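Local coordinates for secreted protein ASP-2 (Necator americanus, PDB 1U53) that is a secreted pathogenesis-related-1 protein of the CAP superfamily from a human hookworm, studied as a vaccine antigen, whose molecular role is not established, at residues A[43-48]-A[173-178]; A[144-149]-A[161-166]. All blocks are in the same frame, centred on the assembly; numbering follows the deposited sequence.

Contact 1: residues A[43-48]-A[173-178]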
# COMPACT_ATOMS: atom_id res chain seq x y z
N ASN A 43 5.77 -0.22 -19.23
CA ASN A 43 5.61 0.23 -17.86
C ASN A 43 4.15 0.45 -17.50
O ASN A 43 3.29 0.61 -18.38
CB ASN A 43 6.38 1.54 -17.67
CG ASN A 43 7.90 1.34 -17.69
OD1 ASN A 43 8.38 0.21 -17.86
ND2 ASN A 43 8.66 2.44 -17.54
N ALA A 44 3.86 0.57 -16.22
CA ALA A 44 2.50 0.99 -15.83
C ALA A 44 2.21 2.39 -16.40
O ALA A 44 3.12 3.21 -16.59
CB ALA A 44 2.36 0.96 -14.29
N PRO A 45 0.94 2.65 -16.75
CA PRO A 45 0.68 4.00 -17.26
C PRO A 45 0.87 5.13 -16.27
O PRO A 45 0.65 4.95 -15.08
CB PRO A 45 -0.80 3.98 -17.66
CG PRO A 45 -1.36 2.72 -17.15
CD PRO A 45 -0.24 1.77 -16.80
N LYS A 46 1.16 6.32 -16.80
CA LYS A 46 1.28 7.50 -15.94
C LYS A 46 -0.07 7.83 -15.34
O LYS A 46 -1.12 7.57 -15.95
CB LYS A 46 1.81 8.72 -16.71
CG LYS A 46 3.22 8.47 -17.25
CD LYS A 46 3.70 9.63 -18.17
CE LYS A 46 5.12 9.32 -18.67
NZ LYS A 46 5.64 10.40 -19.55
N ALA A 47 -0.02 8.43 -14.16
CA ALA A 47 -1.21 8.69 -13.35
C ALA A 47 -1.40 10.19 -13.33
O ALA A 47 -0.43 10.92 -13.00
CB ALA A 47 -1.03 8.17 -11.93
N ALA A 48 -2.63 10.64 -13.56
CA ALA A 48 -2.91 12.09 -13.68
C ALA A 48 -3.04 12.80 -12.34
O ALA A 48 -2.93 14.03 -12.27
CB ALA A 48 -4.21 12.30 -14.48
N ASP A 173 -11.50 1.90 -11.47
CA ASP A 173 -10.12 2.05 -11.93
C ASP A 173 -9.19 2.26 -10.75
O ASP A 173 -9.47 3.03 -9.83
CB ASP A 173 -9.98 3.27 -12.83
CG ASP A 173 -10.54 3.04 -14.22
OD1 ASP A 173 -10.93 1.90 -14.57
OD2 ASP A 173 -10.51 4.00 -15.00
N ILE A 174 -8.02 1.64 -10.83
CA ILE A 174 -7.01 1.78 -9.76
C ILE A 174 -6.58 3.24 -9.62
O ILE A 174 -6.46 3.79 -8.52
CB ILE A 174 -5.76 0.92 -10.07
CG1 ILE A 174 -6.13 -0.59 -10.22
CG2 ILE A 174 -4.67 1.15 -8.99
CD1 ILE A 174 -5.11 -1.33 -11.16
N TYR A 175 -6.28 3.86 -10.76
CA TYR A 175 -6.08 5.31 -10.78
C TYR A 175 -6.46 5.82 -12.17
O TYR A 175 -6.58 5.04 -13.11
CB TYR A 175 -4.62 5.67 -10.43
CG TYR A 175 -3.52 4.99 -11.25
CD1 TYR A 175 -3.07 5.55 -12.46
CD2 TYR A 175 -2.92 3.78 -10.82
CE1 TYR A 175 -2.05 4.94 -13.22
CE2 TYR A 175 -1.89 3.18 -11.58
CZ TYR A 175 -1.48 3.75 -12.77
OH TYR A 175 -0.50 3.15 -13.49
N GLU A 176 -6.65 7.14 -12.25
CA GLU A 176 -6.90 7.85 -13.51
C GLU A 176 -5.61 8.02 -14.30
O GLU A 176 -4.64 8.53 -13.77
CB GLU A 176 -7.47 9.24 -13.19
CG GLU A 176 -7.68 10.10 -14.43
CD GLU A 176 -8.43 11.40 -14.18
OE1 GLU A 176 -9.05 11.60 -13.10
OE2 GLU A 176 -8.41 12.25 -15.10
N LYS A 177 -5.62 7.64 -15.58
CA LYS A 177 -4.42 7.77 -16.43
C LYS A 177 -4.27 9.18 -17.00
O LYS A 177 -5.25 9.82 -17.38
CB LYS A 177 -4.47 6.79 -17.61
CG LYS A 177 -4.44 5.32 -17.14
CD LYS A 177 -4.34 4.33 -18.31
CE LYS A 177 -5.62 4.13 -19.08
NZ LYS A 177 -5.22 3.23 -20.29
N GLY A 178 -3.04 9.64 -17.10
CA GLY A 178 -2.72 10.86 -17.81
C GLY A 178 -1.38 11.39 -17.32
O GLY A 178 -0.75 10.78 -16.43
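The backbones of 43-48 and 173-178 meet in a single bridge at A47 and K177, where their CA atoms lie 4.5 Å apart and the touching parts, 44-48 and 175-178, run 76° from each other. Two backbone hydrogen bonds flank it: A48 N donates to E176 O at 2.9 Å and an almost straight 172°, while G178 N reaches K46 O at 3.0 Å from above the carbonyl plane. The Y175 side chain spans the gap to the P45 carbonyl. Its OH gives its proton to P45 O, 2.7 Å away, on a lone pair in the carbonyl plane, and K46 O lies at the edge of the same ring. With chi1 at 54°, CG of Y175 sits between the backbone N and the carbonyl carbon, which directs the phenol across to 44-47, where A47 CB comes within 3.4 Å of Y175 CD1. V31 of helix 14-32 and L121 also touch this buried side chain. K177 CD lies against the P45 ring, 3.6 Å from P45 CG, and the lysine chain, bent at chi3, carries NZ to the carbonyl of Q119. The E176 carboxylate turns instead to K183, in a salt bridge. This is an isolated beta bridge between two irregular loops, supplemented by the tyrosine hydroxyl bond to a loop carbonyl, and it ties the loop after helix 14-32 to the cysteine-rich C-terminal part.

Contact 2: residues A[144-149]-A[161-166]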
# COMPACT_ATOMS: atom_id res chain seq x y z
N VAL A 144 -5.48 7.60 0.81
CA VAL A 144 -4.57 8.63 1.26
C VAL A 144 -4.15 8.52 2.74
O VAL A 144 -3.43 9.36 3.23
CB VAL A 144 -5.15 10.04 1.01
CG1 VAL A 144 -5.33 10.26 -0.48
CG2 VAL A 144 -6.49 10.15 1.73
N LYS A 145 -4.60 7.48 3.44
CA LYS A 145 -4.17 7.20 4.82
C LYS A 145 -3.57 5.80 4.88
O LYS A 145 -4.15 4.86 4.34
CB LYS A 145 -5.37 7.25 5.77
CG LYS A 145 -6.06 8.66 5.83
CD LYS A 145 -7.33 8.60 6.71
CE LYS A 145 -7.76 10.01 7.20
NZ LYS A 145 -6.88 10.53 8.27
N LEU A 146 -2.45 5.66 5.57
CA LEU A 146 -1.78 4.39 5.72
C LEU A 146 -1.50 4.19 7.18
O LEU A 146 -1.11 5.14 7.86
CB LEU A 146 -0.41 4.46 4.98
CG LEU A 146 0.44 3.20 5.09
CD1 LEU A 146 -0.24 2.08 4.33
CD2 LEU A 146 1.86 3.43 4.50
N GLY A 147 -1.68 2.98 7.69
CA GLY A 147 -1.25 2.71 9.08
C GLY A 147 -0.89 1.23 9.12
O GLY A 147 -1.66 0.43 8.60
N CYS A 148 0.25 0.87 9.71
CA CYS A 148 0.66 -0.53 9.70
C CYS A 148 1.17 -0.98 11.05
O CYS A 148 1.53 -0.17 11.88
CB CYS A 148 1.81 -0.71 8.68
SG CYS A 148 1.50 0.03 7.05
N TYR A 149 1.29 -2.29 11.21
CA TYR A 149 1.90 -2.82 12.43
C TYR A 149 2.67 -4.08 12.08
O TYR A 149 2.20 -4.88 11.25
CB TYR A 149 0.82 -3.10 13.48
CG TYR A 149 1.36 -3.29 14.88
CD1 TYR A 149 1.55 -2.20 15.73
CD2 TYR A 149 1.73 -4.57 15.34
CE1 TYR A 149 2.09 -2.39 16.99
CE2 TYR A 149 2.26 -4.75 16.59
CZ TYR A 149 2.43 -3.67 17.42
OH TYR A 149 2.94 -3.85 18.71
N CYS A 161 -0.73 -3.87 6.91
CA CYS A 161 -1.01 -2.44 6.65
C CYS A 161 -2.49 -2.25 6.34
O CYS A 161 -3.09 -3.10 5.67
CB CYS A 161 -0.24 -1.94 5.43
SG CYS A 161 1.51 -1.64 5.79
N GLN A 162 -3.09 -1.17 6.83
CA GLN A 162 -4.46 -0.86 6.40
C GLN A 162 -4.46 0.50 5.70
O GLN A 162 -3.54 1.28 5.86
CB GLN A 162 -5.47 -0.96 7.56
CG GLN A 162 -5.70 -2.42 7.92
CD GLN A 162 -6.50 -2.67 9.20
OE1 GLN A 162 -6.94 -1.72 9.84
NE2 GLN A 162 -6.70 -3.96 9.57
N TYR A 163 -5.54 0.76 4.95
CA TYR A 163 -5.54 1.77 3.88
C TYR A 163 -6.90 2.49 3.88
O TYR A 163 -7.96 1.81 3.74
CB TYR A 163 -5.41 1.02 2.55
CG TYR A 163 -4.05 0.40 2.37
CD1 TYR A 163 -3.02 1.11 1.75
CD2 TYR A 163 -3.80 -0.91 2.78
CE1 TYR A 163 -1.74 0.52 1.61
CE2 TYR A 163 -2.51 -1.51 2.63
CZ TYR A 163 -1.53 -0.82 2.01
OH TYR A 163 -0.29 -1.42 1.91
N GLY A 164 -6.87 3.81 4.04
CA GLY A 164 -8.10 4.68 4.07
C GLY A 164 -8.13 5.64 2.92
O GLY A 164 -7.18 6.37 2.78
N PRO A 165 -9.34 5.97 2.42
CA PRO A 165 -10.37 4.99 2.12
C PRO A 165 -9.91 3.71 1.49
O PRO A 165 -8.86 3.68 0.82
CB PRO A 165 -11.37 5.71 1.22
CG PRO A 165 -10.89 7.05 1.04
CD PRO A 165 -9.55 7.25 1.72
N ALA A 166 -10.70 2.66 1.66
CA ALA A 166 -10.36 1.35 1.07
C ALA A 166 -10.22 1.40 -0.46
O ALA A 166 -11.00 2.07 -1.14
CB ALA A 166 -11.38 0.29 1.44
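G164 O is gripped by two successive amides, V144 N and K145 N, each at 2.9 Å with an N-H...O angle of 147°; the K145 donor lies in the carbonyl plane and the V144 donor is tilted from it. Two residues facing one make a classic beta bulge, at the end of the antiparallel hairpin of strands 145-152 and 157-164 away from its turn, in the central sheet of the CAP fold. From there the ladder is regular. K145 and G164 form a hydrogen-bonded pair, completed by G164 N to K145 O, and so do G147 and Q162, where Q162 N meets G147 O at 2.8 Å. L146 with Y163 and C148 with C161 are the non-hydrogen-bonded pairs, and their side chains share the face covered by F20 and H24 of helix 14-32. There L146 and Y163 run alongside each other, with L146 CD1 3.5 Å from Y163 CE1. CG of L146 is anti to the backbone N (chi1 178°), and CD1 leans toward the neighbouring strand. The phenol OH of Y163 is held by H24 and N86, fixing the far end of the ring. On the other face, K145 CB passes G164 O at 3.6 Å. The lysine chain continues to a salt bridge with D56, while the Q162 amide is bound by E85 and T62 beside helix 57-67. At the C148-C161 pair the CA atoms, C148 CA and C161 CA, are 4.0 Å apart, the shortest spacing of the four pairs, and the cross-strand disulfide joins C148 SG to C161 SG at 2.1 Å with chi3 of 104°.

The centres of the two contacts lie 20 Å apart and their nearest atoms about 9 Å, so they do not touch. Along the chain contact 2 is nested inside the loop that contact 1 closes: segment 43-48 comes first, both strands of the hairpin follow, and 173-178 comes last. Helix 14-32 connects them in space, since residues V31 and A32 near its C-terminal end meet contact 1 while F20 and H24 pack on contact 2. Helix 133-138 also touches both. Contact 2 thus belongs to the sheet at the core of the CAP domain, whereas contact 1 lies farther from the centre of the chain, just ahead of the cysteine-rich C-terminal segment.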